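Local structure of dipicolinate synthase, B chain (Bacillus cereus, 3MCU) at residues Gly156-Glu161 with Ser166-Met171. The protein probably works together with its partner subunit DpaA to oxidise dihydrodipicolinate to dipicolinate during sporulation, using NADP as the electron acceptor. Residues are numbered along the deposited sequence; the frame is centred on the assembly and turned at random.
Sequences GQDAPE and SMVARM
Gly156 and Val168 form an antiparallel hydrogen-bonded pair in a long-looped beta hairpin, where strand 150-156 of the mixed, largely parallel flavoprotein-family sheet gives way to a loop and the chain returns as the short strand 167-169. The pair illustrates how polar groups at a strand end can find varied partners. Gly156 N donates to Val168 O at 3.2 Å, and Val168 N answers to Gly156 O at 2.9 Å. Gly156 O also takes a CA-H...O contact from Met167 CA (3.1 Å).

Beyond the pair the regular backbone bonding gives out, and other donors take over. Ser166 O receives a CA-H...O contact from Gln157 CA, nearly straight at 160°, and a hydrogen bond from a water, which in turn accepts from Ala159 N at 3.1 Å; one water thus bridges Ala159 N and Ser166 O. The selenomethionine Met167, backbone-bonded to Thr130 of strand 124-130, lays its CB and CG against the carbonyl of Gly156, while the amide of Gln157 points elsewhere, its OE1 taken by Val191 N of a second copy of this protein.

Asp158 has CG between its backbone N and carbonyl carbon (chi1 56°), which swings the carboxylate back toward the returning strand. OD1 forms a salt bridge with Lys163 of the intervening loop, a charge that probably steadies the carboxylate in its ionised form. Methyl CG2 of Val168 packs on the carboxylate carbon, with 3.5 Å between Val168 CG2 and Asp158 CG. Ser166 OG, also weakly bonded to Thr130 O, donates to the syn lone pair of Asp158 OD2 at 2.9 Å.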
# COMPACT_ATOMS: atom_id res chain seq x y z
N GLY D 156 9.01 -16.85 13.89
CA GLY D 156 7.63 -17.26 14.13
C GLY D 156 7.07 -16.69 15.42
O GLY D 156 7.68 -15.84 16.06
N GLN D 157 5.90 -17.19 15.82
CA GLN D 157 5.31 -16.81 17.10
C GLN D 157 6.11 -17.37 18.28
O GLN D 157 6.41 -18.56 18.32
CB GLN D 157 3.87 -17.30 17.15
CG GLN D 157 3.00 -16.70 16.06
CD GLN D 157 1.56 -17.14 16.13
OE1 GLN D 157 1.18 -18.12 15.50
NE2 GLN D 157 0.75 -16.42 16.90
N ASP D 158 6.48 -16.49 19.21
CA ASP D 158 7.23 -16.88 20.40
C ASP D 158 6.32 -17.07 21.61
O ASP D 158 6.75 -17.57 22.63
CB ASP D 158 8.28 -15.82 20.76
CG ASP D 158 7.68 -14.42 20.94
OD1 ASP D 158 8.11 -13.69 21.87
OD2 ASP D 158 6.80 -14.01 20.15
N ALA D 159 5.08 -16.62 21.50
CA ALA D 159 4.14 -16.67 22.62
C ALA D 159 2.71 -16.52 22.14
O ALA D 159 2.08 -15.50 22.37
CB ALA D 159 4.49 -15.60 23.65
N PRO D 160 2.18 -17.55 21.48
CA PRO D 160 0.85 -17.45 20.85
C PRO D 160 -0.32 -17.14 21.81
O PRO D 160 -1.28 -16.55 21.34
CB PRO D 160 0.67 -18.80 20.14
CG PRO D 160 2.08 -19.45 20.14
CD PRO D 160 2.76 -18.91 21.37
N GLU D 161 -0.25 -17.49 23.10
CA GLU D 161 -1.33 -17.06 24.00
C GLU D 161 -1.05 -15.70 24.65
O GLU D 161 -1.92 -14.82 24.67
CB GLU D 161 -1.65 -18.10 25.09
CG GLU D 161 -1.54 -19.56 24.65
CD GLU D 161 -2.35 -19.90 23.40
OE1 GLU D 161 -3.43 -19.28 23.17
OE2 GLU D 161 -1.91 -20.80 22.65
N SER D 166 2.72 -11.53 18.16
CA SER D 166 4.19 -11.43 18.21
C SER D 166 4.94 -12.45 17.33
O SER D 166 4.58 -13.63 17.25
CB SER D 166 4.68 -11.51 19.66
OG SER D 166 6.09 -11.28 19.73
N MSE D 167 5.98 -11.97 16.66
CA MSE D 167 6.92 -12.87 15.99
C MSE D 167 8.35 -12.40 16.20
O MSE D 167 8.61 -11.21 16.33
CB MSE D 167 6.58 -13.06 14.51
CG MSE D 167 5.22 -13.75 14.30
SE MSE D 167 4.98 -14.45 12.50
CE MSE D 167 5.12 -12.76 11.53
N VAL D 168 9.26 -13.37 16.26
CA VAL D 168 10.62 -13.17 16.71
C VAL D 168 11.48 -14.22 16.02
O VAL D 168 11.08 -15.38 15.88
CB VAL D 168 10.74 -13.38 18.24
CG1 VAL D 168 12.19 -13.24 18.69
CG2 VAL D 168 9.85 -12.39 19.00
N ALA D 169 12.65 -13.81 15.57
CA ALA D 169 13.56 -14.73 14.90
C ALA D 169 14.19 -15.71 15.89
O ALA D 169 14.32 -15.42 17.07
CB ALA D 169 14.64 -13.96 14.19
N ARG D 170 14.57 -16.87 15.37
CA ARG D 170 15.49 -17.76 16.07
C ARG D 170 16.90 -17.21 15.87
O ARG D 170 17.55 -17.54 14.88
CB ARG D 170 15.38 -19.19 15.51
CG ARG D 170 14.03 -19.89 15.79
CD ARG D 170 13.97 -21.29 15.18
NE ARG D 170 15.06 -22.13 15.68
CZ ARG D 170 15.43 -23.28 15.14
NH1 ARG D 170 16.45 -23.94 15.66
NH2 ARG D 170 14.80 -23.77 14.08
N MSE D 171 17.36 -16.36 16.79
CA MSE D 171 18.71 -15.77 16.73
C MSE D 171 19.84 -16.76 16.49
O MSE D 171 20.87 -16.42 15.89
CB MSE D 171 19.03 -15.03 18.03
CG MSE D 171 18.31 -13.73 18.20
SE MSE D 171 18.92 -12.37 16.92
CE MSE D 171 18.01 -10.87 17.73
O HOH W 1 3.35 -14.98 19.51